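Local atomic coordinates of putative metalloprotease II (Bacteroides fragilis, PDB entry 4ON1), a protein that probably works as a secreted zinc-dependent endopeptidase related to fragilysin, with a zinc ion held in its active site. Residues 217-222 and 287-292; 158-163 and 327-332; 343-348 and 367-372; 351-354 and 359-362. All coordinates share one frame; numbering follows the deposited sequence.

Interaction 1: residues 217-222 and 287-292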
loop_
_atom_site.group_PDB
_atom_site.type_symbol
_atom_site.label_atom_id
_atom_site.label_comp_id
_atom_site.label_asym_id
_atom_site.label_seq_id
_atom_site.Cartn_x
_atom_site.Cartn_y
_atom_site.Cartn_z
ATOM N N GLU A 217 -6.754 5.294 -6.725
ATOM C CA GLU A 217 -7.157 5.435 -5.325
ATOM C C GLU A 217 -6.972 4.153 -4.510
ATOM O O GLU A 217 -6.344 4.178 -3.449
ATOM C CB GLU A 217 -8.622 5.891 -5.250
ATOM C CG GLU A 217 -8.918 7.182 -6.003
ATOM C CD GLU A 217 -9.350 6.935 -7.434
ATOM O OE1 GLU A 217 -8.505 6.453 -8.215
ATOM O OE2 GLU A 217 -10.525 7.201 -7.780
ATOM N N HIS A 218 -7.491 3.034 -5.010
ATOM C CA HIS A 218 -7.407 1.771 -4.279
ATOM C C HIS A 218 -5.983 1.215 -4.236
ATOM O O HIS A 218 -5.632 0.482 -3.316
ATOM C CB HIS A 218 -8.336 0.728 -4.900
ATOM C CG HIS A 218 -7.862 0.225 -6.222
ATOM N ND1 HIS A 218 -8.081 0.907 -7.399
ATOM C CD2 HIS A 218 -7.145 -0.876 -6.550
ATOM C CE1 HIS A 218 -7.539 0.237 -8.399
ATOM N NE2 HIS A 218 -6.960 -0.849 -7.911
ATOM N N ASP A 219 -5.171 1.529 -5.242
ATOM C CA ASP A 219 -3.767 1.118 -5.215
ATOM C C ASP A 219 -3.015 1.781 -4.060
ATOM O O ASP A 219 -2.222 1.138 -3.376
ATOM C CB ASP A 219 -3.064 1.453 -6.534
ATOM C CG ASP A 219 -3.333 0.424 -7.619
ATOM O OD1 ASP A 219 -3.582 -0.755 -7.278
ATOM O OD2 ASP A 219 -3.276 0.790 -8.812
ATOM N N ILE A 220 -3.269 3.067 -3.847
ATOM C CA ILE A 220 -2.598 3.797 -2.776
ATOM C C ILE A 220 -2.890 3.160 -1.423
ATOM O O ILE A 220 -1.981 2.935 -0.620
ATOM C CB ILE A 220 -3.017 5.277 -2.770
ATOM C CG1 ILE A 220 -2.593 5.934 -4.088
ATOM C CG2 ILE A 220 -2.384 6.016 -1.598
ATOM C CD1 ILE A 220 -3.112 7.352 -4.270
ATOM N N THR A 221 -4.161 2.862 -1.166
ATOM C CA THR A 221 -4.519 2.291 0.127
ATOM C C THR A 221 -4.139 0.809 0.200
ATOM O O THR A 221 -3.906 0.289 1.285
ATOM C CB THR A 221 -6.005 2.494 0.443
ATOM O OG1 THR A 221 -6.802 2.062 -0.666
ATOM C CG2 THR A 221 -6.271 3.995 0.708
ATOM N N SER A 222 -4.047 0.132 -0.944
ATOM C CA SER A 222 -3.477 -1.221 -0.947
ATOM C C SER A 222 -1.992 -1.186 -0.575
ATOM O O SER A 222 -1.521 -2.045 0.170
ATOM C CB SER A 222 -3.646 -1.905 -2.308
ATOM O OG SER A 222 -5.010 -2.161 -2.587
ATOM N N LEU A 287 3.813 9.729 -5.085
ATOM C CA LEU A 287 3.216 8.534 -5.667
ATOM C C LEU A 287 2.807 8.704 -7.130
ATOM O O LEU A 287 2.133 9.669 -7.498
ATOM C CB LEU A 287 1.987 8.111 -4.848
ATOM C CG LEU A 287 2.207 7.863 -3.349
ATOM C CD1 LEU A 287 0.896 7.437 -2.679
ATOM C CD2 LEU A 287 3.259 6.799 -3.154
ATOM N N ARG A 288 3.209 7.746 -7.960
ATOM C CA ARG A 288 2.769 7.690 -9.353
ATOM C C ARG A 288 2.446 6.253 -9.700
ATOM O O ARG A 288 2.883 5.334 -9.005
ATOM C CB ARG A 288 3.839 8.227 -10.299
ATOM C CG ARG A 288 5.141 7.438 -10.211
ATOM C CD ARG A 288 6.012 7.617 -11.440
ATOM N NE ARG A 288 6.208 9.022 -11.789
ATOM C CZ ARG A 288 7.033 9.442 -12.742
ATOM N NH1 ARG A 288 7.758 8.564 -13.422
ATOM N NH2 ARG A 288 7.142 10.737 -13.004
ATOM N N ASP A 289 1.672 6.044 -10.758
ATOM C CA ASP A 289 1.382 4.677 -11.156
ATOM C C ASP A 289 2.599 4.034 -11.817
ATOM O O ASP A 289 2.826 2.835 -11.675
ATOM C CB ASP A 289 0.194 4.614 -12.103
ATOM C CG ASP A 289 -0.172 3.197 -12.454
ATOM O OD1 ASP A 289 0.044 2.794 -13.612
ATOM O OD2 ASP A 289 -0.646 2.473 -11.558
ATOM N N GLY A 290 3.374 4.843 -12.533
ATOM C CA GLY A 290 4.503 4.356 -13.299
ATOM C C GLY A 290 5.783 4.170 -12.506
ATOM O O GLY A 290 5.761 3.944 -11.298
ATOM N N THR A 291 6.909 4.261 -13.205
ATOM C CA THR A 291 8.213 4.017 -12.607
ATOM C C THR A 291 9.201 5.105 -12.992
ATOM O O THR A 291 8.846 6.062 -13.676
ATOM C CB THR A 291 8.791 2.671 -13.054
ATOM O OG1 THR A 291 8.831 2.635 -14.486
ATOM C CG2 THR A 291 7.947 1.518 -12.527
ATOM N N TRP A 292 10.446 4.943 -12.559
ATOM C CA TRP A 292 11.510 5.860 -12.934
ATOM C C TRP A 292 12.617 5.124 -13.672
ATOM O O TRP A 292 12.633 3.889 -13.706
ATOM C CB TRP A 292 12.076 6.574 -11.703
ATOM C CG TRP A 292 11.092 7.501 -11.077
ATOM C CD1 TRP A 292 10.956 8.838 -11.323
ATOM C CD2 TRP A 292 10.078 7.160 -10.124
ATOM N NE1 TRP A 292 9.925 9.351 -10.573
ATOM C CE2 TRP A 292 9.369 8.342 -9.830
ATOM C CE3 TRP A 292 9.704 5.972 -9.489
ATOM C CZ2 TRP A 292 8.313 8.371 -8.921
ATOM C CZ3 TRP A 292 8.656 6.001 -8.591
ATOM C CH2 TRP A 292 7.972 7.194 -8.312
HETATM O O HOH W 1 -1.742 2.962 -9.277
#
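Ile220 and Leu287 form the apolar half of this contact, and Asp219 and Asp289 the polar half. CG2 of Ile220 meets CD1 of Leu287 at 3.7 Å, while Ile220 CG1 lies 4.1 Å from the same Leu287 CD1. The leucine reaches there with an extended chain (chi2 -179°), its CD1 running on from CA toward the helix, and the two side chains cross at a slant. Beside this apolar pair, the carboxylates of Asp219 and Asp289 have planes only 18° apart, and their OD2 atoms stand 4.2 Å from each other. A water lies between them and donates to both, at 2.7 Å to Asp219 OD2 and 2.6 Å to Asp289 OD2, which probably softens the repulsion of the two like charges. Asp289 gets its carboxylate there by turning CG anti to the backbone N (chi1 -176°). The arrangement joins the first turns of helix 217-230, which by its place in the chain looks like the backing helix of the metzincin fold, to the end of strand 284-288, a parallel partner of strands 201-209 and 319-323. Further out, each aspartate has a second grip: Asp219 OD1 bonds to Ser326 OG, and Asp289 OD1 to the hydroxyl of Tyr121 on helix 112-126. Past the strand end, Arg288 NH1 bonds to Thr291 O at 2.7 Å, the oxygen lying in the guanidinium plane, while Arg288 CD lies 3.5 Å above the plane of the Trp292 ring, toward its rim; Glu210 forms a salt bridge with the same arginine.

Interaction 2: residues 158-163 and 327-332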
loop_
_atom_site.group_PDB
_atom_site.type_symbol
_atom_site.label_atom_id
_atom_site.label_comp_id
_atom_site.label_asym_id
_atom_site.label_seq_id
_atom_site.Cartn_x
_atom_site.Cartn_y
_atom_site.Cartn_z
ATOM N N ILE A 158 -8.365 -9.126 -9.871
ATOM C CA ILE A 158 -7.002 -9.095 -10.389
ATOM C C ILE A 158 -6.143 -10.154 -9.708
ATOM O O ILE A 158 -6.084 -10.208 -8.481
ATOM C CB ILE A 158 -6.335 -7.728 -10.171
ATOM C CG1 ILE A 158 -7.230 -6.603 -10.679
ATOM C CG2 ILE A 158 -4.980 -7.690 -10.869
ATOM C CD1 ILE A 158 -7.346 -6.596 -12.188
ATOM N N ASP A 159 -5.466 -10.982 -10.495
ATOM C CA ASP A 159 -4.517 -11.924 -9.922
ATOM C C ASP A 159 -3.163 -11.235 -9.759
ATOM O O ASP A 159 -2.416 -11.087 -10.723
ATOM C CB ASP A 159 -4.394 -13.170 -10.802
ATOM C CG ASP A 159 -3.730 -14.332 -10.084
ATOM O OD1 ASP A 159 -4.161 -15.484 -10.308
ATOM O OD2 ASP A 159 -2.780 -14.101 -9.305
ATOM N N ILE A 160 -2.857 -10.814 -8.535
ATOM C CA ILE A 160 -1.614 -10.095 -8.261
ATOM C C ILE A 160 -0.394 -10.976 -8.520
ATOM O O ILE A 160 0.594 -10.543 -9.115
ATOM C CB ILE A 160 -1.562 -9.607 -6.794
ATOM C CG1 ILE A 160 -2.798 -8.766 -6.451
ATOM C CG2 ILE A 160 -0.262 -8.839 -6.507
ATOM C CD1 ILE A 160 -2.953 -7.523 -7.302
ATOM N N THR A 161 -0.474 -12.220 -8.069
ATOM C CA THR A 161 0.615 -13.164 -8.244
ATOM C C THR A 161 0.976 -13.328 -9.717
ATOM O O THR A 161 2.151 -13.319 -10.079
ATOM C CB THR A 161 0.259 -14.517 -7.626
ATOM O OG1 THR A 161 0.040 -14.339 -6.219
ATOM C CG2 THR A 161 1.379 -15.526 -7.851
ATOM N N LYS A 162 -0.038 -13.467 -10.565
ATOM C CA LYS A 162 0.179 -13.553 -12.005
ATOM C C LYS A 162 0.806 -12.278 -12.552
ATOM O O LYS A 162 1.778 -12.333 -13.306
ATOM C CB LYS A 162 -1.137 -13.825 -12.731
ATOM C CG LYS A 162 -1.267 -15.216 -13.317
ATOM C CD LYS A 162 -1.794 -16.216 -12.313
ATOM C CE LYS A 162 -2.394 -17.425 -13.023
ATOM N NZ LYS A 162 -3.595 -17.054 -13.833
ATOM N N ALA A 163 0.248 -11.133 -12.159
ATOM C CA ALA A 163 0.742 -9.833 -12.609
ATOM C C ALA A 163 2.213 -9.623 -12.256
ATOM O O ALA A 163 2.989 -9.100 -13.058
ATOM C CB ALA A 163 -0.098 -8.722 -12.023
ATOM N N SER A 327 1.450 -4.282 -9.784
ATOM C CA SER A 327 2.572 -5.152 -10.123
ATOM C C SER A 327 3.691 -5.039 -9.105
ATOM O O SER A 327 4.565 -5.898 -9.048
ATOM C CB SER A 327 3.109 -4.825 -11.514
ATOM O OG SER A 327 2.084 -4.943 -12.480
ATOM N N HIS A 328 3.684 -3.953 -8.337
ATOM C CA HIS A 328 4.703 -3.732 -7.310
ATOM C C HIS A 328 4.064 -3.392 -5.973
ATOM O O HIS A 328 4.233 -2.279 -5.458
ATOM C CB HIS A 328 5.650 -2.616 -7.747
ATOM C CG HIS A 328 6.324 -2.889 -9.053
ATOM N ND1 HIS A 328 7.443 -3.688 -9.159
ATOM C CD2 HIS A 328 6.031 -2.484 -10.312
ATOM C CE1 HIS A 328 7.814 -3.757 -10.423
ATOM N NE2 HIS A 328 6.975 -3.034 -11.144
ATOM N N PRO A 329 3.332 -4.357 -5.398
ATOM C CA PRO A 329 2.414 -4.079 -4.287
ATOM C C PRO A 329 3.067 -3.681 -2.961
ATOM O O PRO A 329 2.357 -3.161 -2.106
ATOM C CB PRO A 329 1.659 -5.404 -4.128
ATOM C CG PRO A 329 2.648 -6.451 -4.595
ATOM C CD PRO A 329 3.375 -5.792 -5.749
ATOM N N TYR A 330 4.362 -3.916 -2.773
ATOM C CA TYR A 330 4.960 -3.667 -1.462
ATOM C C TYR A 330 6.045 -2.596 -1.520
ATOM O O TYR A 330 6.837 -2.450 -0.584
ATOM C CB TYR A 330 5.536 -4.969 -0.893
ATOM C CG TYR A 330 4.541 -6.103 -0.882
ATOM C CD1 TYR A 330 3.211 -5.878 -0.544
ATOM C CD2 TYR A 330 4.919 -7.387 -1.246
ATOM C CE1 TYR A 330 2.288 -6.907 -0.544
ATOM C CE2 TYR A 330 4.007 -8.427 -1.253
ATOM C CZ TYR A 330 2.695 -8.178 -0.896
ATOM O OH TYR A 330 1.783 -9.201 -0.895
ATOM N N THR A 331 6.083 -1.858 -2.628
ATOM C CA THR A 331 7.173 -0.918 -2.875
ATOM C C THR A 331 7.148 0.240 -1.894
ATOM O O THR A 331 8.196 0.687 -1.420
ATOM C CB THR A 331 7.124 -0.371 -4.309
ATOM O OG1 THR A 331 7.313 -1.454 -5.217
ATOM C CG2 THR A 331 8.223 0.664 -4.540
ATOM N N LEU A 332 5.952 0.721 -1.571
ATOM C CA LEU A 332 5.838 1.783 -0.586
ATOM C C LEU A 332 6.362 1.299 0.771
ATOM O O LEU A 332 7.145 1.985 1.433
ATOM C CB LEU A 332 4.385 2.262 -0.464
ATOM C CG LEU A 332 4.179 3.377 0.564
ATOM C CD1 LEU A 332 5.023 4.610 0.211
ATOM C CD2 LEU A 332 2.700 3.752 0.706
#
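Ser327, Ile160 and Ala163 supply most of a small buried seam in which Pro329 is the fourth member. It joins the N-terminal fragilysin-like part, at the start of helix 160-165, to the turn that leads into helix 331-340, the helix carrying the HExxH zinc motif. The backbones come nearest at Ala163 and Ser327, whose CA atoms are 5.6 Å apart. Ala163 points its methyl group at the serine, CB to OG 4.4 Å, a packing distance; the hydroxyl of Ser327 is satisfied by the hydroxyl of Tyr126, whose side chain also touches Ala163. One helical turn earlier, Ile160 presents CG2 to the pyrrolidine ring of Pro329, with Ile160 CG2 and Pro329 CG 4.2 Å apart; a chi1 of -55° sends CG1 back beside the backbone N and leaves CG2 for the proline. The helix carrying Ile160 and Ala163 is capped by Asp159, whose OD2 accepts from Lys162 N at 3.1 Å in a nearly straight bond (165°) that comes in from above the carboxylate plane. Across the seam, Pro329 belongs to a type I turn from His328 to Thr331, and its CG sits 3.9 Å above the centre of the Tyr330 ring.

Interaction 3: residues 343-348 and 367-372. With ZN (zinc ion), chain C.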
loop_
_atom_site.group_PDB
_atom_site.type_symbol
_atom_site.label_atom_id
_atom_site.label_comp_id
_atom_site.label_asym_id
_atom_site.label_seq_id
_atom_site.Cartn_x
_atom_site.Cartn_y
_atom_site.Cartn_z
ATOM N N GLU A 343 17.682 -2.428 6.069
ATOM C CA GLU A 343 18.607 -2.607 4.961
ATOM C C GLU A 343 18.213 -3.824 4.137
ATOM O O GLU A 343 17.380 -4.621 4.569
ATOM C CB GLU A 343 20.038 -2.756 5.487
ATOM C CG GLU A 343 20.798 -1.441 5.490
ATOM C CD GLU A 343 21.824 -1.364 6.591
ATOM O OE1 GLU A 343 22.159 -2.418 7.175
ATOM O OE2 GLU A 343 22.286 -0.241 6.878
ATOM N N HIS A 344 18.784 -3.954 2.941
ATOM C CA HIS A 344 18.499 -5.115 2.107
ATOM C C HIS A 344 18.997 -6.389 2.787
ATOM O O HIS A 344 20.013 -6.369 3.476
ATOM C CB HIS A 344 19.139 -4.959 0.722
ATOM C CG HIS A 344 18.437 -3.962 -0.151
ATOM N ND1 HIS A 344 19.075 -3.277 -1.159
ATOM C CD2 HIS A 344 17.158 -3.518 -0.135
ATOM C CE1 HIS A 344 18.210 -2.462 -1.747
ATOM N NE2 HIS A 344 17.040 -2.593 -1.144
ATOM N N VAL A 345 18.287 -7.497 2.584
ATOM C CA VAL A 345 18.684 -8.788 3.153
ATOM C C VAL A 345 18.591 -9.893 2.098
ATOM O O VAL A 345 18.018 -9.679 1.030
ATOM C CB VAL A 345 17.807 -9.163 4.369
ATOM C CG1 VAL A 345 17.943 -8.135 5.477
ATOM C CG2 VAL A 345 16.349 -9.297 3.943
ATOM N N ASP A 346 19.129 -11.076 2.400
ATOM C CA ASP A 346 19.186 -12.155 1.412
ATOM C C ASP A 346 18.046 -13.156 1.566
ATOM O O ASP A 346 18.083 -14.241 0.986
ATOM C CB ASP A 346 20.520 -12.917 1.504
ATOM C CG ASP A 346 21.732 -12.028 1.286
ATOM O OD1 ASP A 346 22.855 -12.479 1.607
ATOM O OD2 ASP A 346 21.571 -10.881 0.814
ATOM N N ASN A 347 17.032 -12.794 2.338
ATOM C CA ASN A 347 15.865 -13.651 2.504
ATOM C C ASN A 347 14.774 -13.244 1.511
ATOM O O ASN A 347 14.221 -12.147 1.608
ATOM C CB ASN A 347 15.365 -13.557 3.946
ATOM C CG ASN A 347 14.215 -14.498 4.237
ATOM O OD1 ASN A 347 13.622 -15.089 3.334
ATOM N ND2 ASN A 347 13.885 -14.633 5.518
ATOM N N GLU A 348 14.441 -14.133 0.578
ATOM C CA GLU A 348 13.526 -13.771 -0.508
ATOM C C GLU A 348 12.086 -13.545 -0.047
ATOM O O GLU A 348 11.280 -12.982 -0.785
ATOM C CB GLU A 348 13.541 -14.831 -1.612
ATOM C CG GLU A 348 12.723 -16.072 -1.299
ATOM C CD GLU A 348 12.705 -17.054 -2.455
ATOM O OE1 GLU A 348 13.560 -16.921 -3.361
ATOM O OE2 GLU A 348 11.839 -17.958 -2.456
ATOM N N ALA A 367 15.741 -9.976 12.107
ATOM C CA ALA A 367 15.905 -9.456 13.461
ATOM C C ALA A 367 16.811 -8.226 13.465
ATOM O O ALA A 367 16.580 -7.267 14.204
ATOM C CB ALA A 367 16.469 -10.530 14.381
ATOM N N ASP A 368 17.834 -8.251 12.620
ATOM C CA ASP A 368 18.747 -7.120 12.514
ATOM C C ASP A 368 18.081 -5.861 11.994
ATOM O O ASP A 368 18.408 -4.762 12.440
ATOM C CB ASP A 368 19.937 -7.466 11.620
ATOM C CG ASP A 368 21.248 -7.360 12.360
ATOM O OD1 ASP A 368 21.785 -6.232 12.448
ATOM O OD2 ASP A 368 21.723 -8.398 12.873
ATOM N N ASN A 369 17.155 -6.011 11.050
ATOM C CA ASN A 369 16.401 -4.852 10.585
ATOM C C ASN A 369 15.478 -4.318 11.692
ATOM O O ASN A 369 15.316 -3.107 11.829
ATOM C CB ASN A 369 15.595 -5.192 9.332
ATOM C CG ASN A 369 16.409 -5.045 8.055
ATOM O OD1 ASN A 369 17.454 -4.393 8.039
ATOM N ND2 ASN A 369 15.929 -5.657 6.974
ATOM N N TRP A 370 14.901 -5.210 12.497
ATOM C CA TRP A 370 14.130 -4.776 13.665
ATOM C C TRP A 370 14.990 -3.936 14.603
ATOM O O TRP A 370 14.567 -2.879 15.079
ATOM C CB TRP A 370 13.584 -5.961 14.448
ATOM C CG TRP A 370 12.379 -6.619 13.883
ATOM C CD1 TRP A 370 12.103 -6.860 12.569
ATOM C CD2 TRP A 370 11.281 -7.150 14.632
ATOM N NE1 TRP A 370 10.896 -7.509 12.454
ATOM C CE2 TRP A 370 10.371 -7.694 13.705
ATOM C CE3 TRP A 370 10.978 -7.209 15.995
ATOM C CZ2 TRP A 370 9.177 -8.292 14.101
ATOM C CZ3 TRP A 370 9.794 -7.806 16.386
ATOM C CH2 TRP A 370 8.910 -8.339 15.443
ATOM N N VAL A 371 16.195 -4.424 14.877
ATOM C CA VAL A 371 17.117 -3.695 15.736
ATOM C C VAL A 371 17.388 -2.322 15.131
ATOM O O VAL A 371 17.242 -1.301 15.808
ATOM C CB VAL A 371 18.440 -4.449 15.928
ATOM C CG1 VAL A 371 19.503 -3.543 16.550
ATOM C CG2 VAL A 371 18.227 -5.708 16.766
ATOM N N ARG A 372 17.731 -2.304 13.844
ATOM C CA ARG A 372 18.022 -1.052 13.143
ATOM C C ARG A 372 16.860 -0.076 13.211
ATOM O O ARG A 372 17.062 1.122 13.405
ATOM C CB ARG A 372 18.386 -1.321 11.680
ATOM C CG ARG A 372 19.756 -1.981 11.511
ATOM C CD ARG A 372 20.005 -2.477 10.089
ATOM N NE ARG A 372 21.263 -3.217 10.002
ATOM C CZ ARG A 372 21.399 -4.417 9.441
ATOM N NH1 ARG A 372 20.358 -5.008 8.865
ATOM N NH2 ARG A 372 22.586 -5.009 9.423
HETATM ZN ZN ZN C . 15.556 -1.279 -1.207
#
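Glu343 and Asn369 clasp each other through two hydrogen bonds, joining helix 367-378 to the last part of the metzincin zinc motif, HExxHxxGxxH, whose third histidine is His344. Followed outward from CB, the Asn369 side chain first turns CG beside its own backbone N (chi1 -85°), which carries the amide to the backbone of Glu343, with CG 3.5 Å from Glu343 N. At its oxygen, OD1 accepts from Glu343 N at 2.8 Å along an almost straight N-H (175°), the donor standing above the carbonyl plane. Arg372 NH1 reaches the same OD1 from the opposite face, so two donors grip one oxygen. At its nitrogen, ND2 donates to Glu343 O at 3.0 Å, in the carbonyl plane, and lies close to CG1 of Val345, which approaches from the other direction. The guanidinium of Arg372 is thereby held at one edge by the amide, and a carboxylate oxygen sits over each face: Glu343 OE1 over the centre, Asp368 OD1 nearer the rim. Both are salt bridges of charge alone, since no N-H points at either oxygen. The paired bonds of the Asn369 amide probably help fix the backbone just ahead of His344. The histidine itself turns away to the metal site shared with His334, His338 and Asp176, where its NE2 binds the zinc ion at 2.0 Å.

Interaction 4: residues 351-354 and 359-362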
loop_
_atom_site.group_PDB
_atom_site.type_symbol
_atom_site.label_atom_id
_atom_site.label_comp_id
_atom_site.label_asym_id
_atom_site.label_seq_id
_atom_site.Cartn_x
_atom_site.Cartn_y
_atom_site.Cartn_z
ATOM N N LEU A 351 10.412 -8.493 3.099
ATOM C CA LEU A 351 10.075 -7.241 2.443
ATOM C C LEU A 351 11.313 -6.528 1.897
ATOM O O LEU A 351 11.266 -5.894 0.838
ATOM C CB LEU A 351 9.347 -6.326 3.425
ATOM C CG LEU A 351 9.095 -4.918 2.892
ATOM C CD1 LEU A 351 8.220 -5.001 1.636
ATOM C CD2 LEU A 351 8.437 -4.065 3.957
ATOM N N MET A 352 12.417 -6.629 2.629
ATOM C CA MET A 352 13.640 -5.912 2.282
ATOM C C MET A 352 14.610 -6.768 1.457
ATOM O O MET A 352 15.818 -6.518 1.453
ATOM C CB MET A 352 14.332 -5.400 3.554
ATOM C CG MET A 352 13.443 -4.533 4.444
ATOM S SD MET A 352 12.686 -3.188 3.507
ATOM C CE MET A 352 14.150 -2.222 3.120
ATOM N N TYR A 353 14.088 -7.784 0.777
ATOM C CA TYR A 353 14.908 -8.596 -0.119
ATOM C C TYR A 353 15.632 -7.724 -1.150
ATOM O O TYR A 353 15.040 -6.824 -1.759
ATOM C CB TYR A 353 14.056 -9.647 -0.825
ATOM C CG TYR A 353 14.867 -10.698 -1.551
ATOM C CD1 TYR A 353 14.489 -11.153 -2.803
ATOM C CD2 TYR A 353 16.011 -11.235 -0.976
ATOM C CE1 TYR A 353 15.226 -12.124 -3.467
ATOM C CE2 TYR A 353 16.756 -12.202 -1.628
ATOM C CZ TYR A 353 16.359 -12.639 -2.874
ATOM O OH TYR A 353 17.098 -13.598 -3.523
ATOM N N THR A 354 16.918 -8.010 -1.322
ATOM C CA THR A 354 17.829 -7.208 -2.132
ATOM C C THR A 354 17.486 -7.204 -3.619
ATOM O O THR A 354 17.854 -6.284 -4.353
ATOM C CB THR A 354 19.270 -7.716 -1.959
ATOM O OG1 THR A 354 19.525 -7.961 -0.571
ATOM C CG2 THR A 354 20.281 -6.709 -2.494
ATOM N N GLN A 359 8.338 -13.756 -4.421
ATOM C CA GLN A 359 8.193 -14.466 -3.159
ATOM C C GLN A 359 8.134 -13.487 -1.984
ATOM O O GLN A 359 7.828 -13.873 -0.854
ATOM C CB GLN A 359 9.349 -15.444 -2.974
ATOM C CG GLN A 359 9.512 -16.431 -4.123
ATOM C CD GLN A 359 8.312 -17.340 -4.296
ATOM O OE1 GLN A 359 7.608 -17.651 -3.333
ATOM N NE2 GLN A 359 8.070 -17.771 -5.531
ATOM N N VAL A 360 8.440 -12.225 -2.258
ATOM C CA VAL A 360 8.503 -11.210 -1.215
ATOM C C VAL A 360 7.155 -11.053 -0.514
ATOM O O VAL A 360 6.109 -11.033 -1.163
ATOM C CB VAL A 360 8.946 -9.856 -1.809
ATOM C CG1 VAL A 360 8.747 -8.715 -0.811
ATOM C CG2 VAL A 360 10.397 -9.931 -2.242
ATOM N N THR A 361 7.193 -10.972 0.815
ATOM C CA THR A 361 6.003 -10.723 1.626
ATOM C C THR A 361 6.175 -9.370 2.299
ATOM O O THR A 361 7.306 -8.905 2.460
ATOM C CB THR A 361 5.789 -11.812 2.700
ATOM O OG1 THR A 361 6.807 -11.699 3.703
ATOM C CG2 THR A 361 5.825 -13.204 2.079
ATOM N N PRO A 362 5.064 -8.724 2.695
ATOM C CA PRO A 362 5.206 -7.397 3.309
ATOM C C PRO A 362 5.562 -7.469 4.789
ATOM O O PRO A 362 4.943 -6.788 5.610
ATOM C CB PRO A 362 3.823 -6.775 3.106
ATOM C CG PRO A 362 2.895 -7.949 3.133
ATOM C CD PRO A 362 3.651 -9.085 2.475
#
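Val360 fits its two methyl groups against the backbone of Leu351 and the base of Tyr353. With CG1 anti to the backbone N (chi1 168°), that methyl lies 3.8 Å from Leu351 CA, while CG2, on the branch beside the N, meets Tyr353 CB at 3.9 Å. Leu351 has CG anti to its own backbone N (chi1 173°), and the next bend brings CD1 to 4.2 Å from Pro362 CA; its CB lies 3.4 Å from Thr361 O. Leu351 N is also near that carbonyl, but at a poor angle, and Leu351 makes its backbone bond with Asn363 instead. The Thr361 CB points away from residues 351-354, and OG1 bonds to Gln349 O. Between Leu351 and Tyr353, Met352 points away from residues 359-362 and packs against His334 and His338, consistent with the methionine of the metzincin Met-turn. In the same turn Leu351 O accepts from His334 ND1, a second-shell bond that probably sets the rotation of this zinc ligand. The whole contact lies in the long loop between helix 331-340 and helix 367-378. Leu351 rests on Ala333 of helix 331-340 and on Ser230 at the end of helix 217-230, and Pro362 sits against Ala226 of that same helix.

How the interactions relate
From the N terminus, residues 158-163 open the longest loop, which interaction 2 closes at 327-332, tying the fragilysin N-terminal domain to the approach of the zinc-binding helix. Within that span, interaction 1 joins helix 217-230 to the end of strand 284-288; its centre lies about 11 Å from that of interaction 2, without touching. Past helix 331-340, interaction 3 spans 343-348 to 367-372 and encloses the much shorter loop of interaction 4. These two touch, Val345 O bonding to Thr354 OG1 at 2.8 Å. Interaction 4 also meets interaction 2, where the Tyr330 ring packs on residues 360-362. None of the four loops cross.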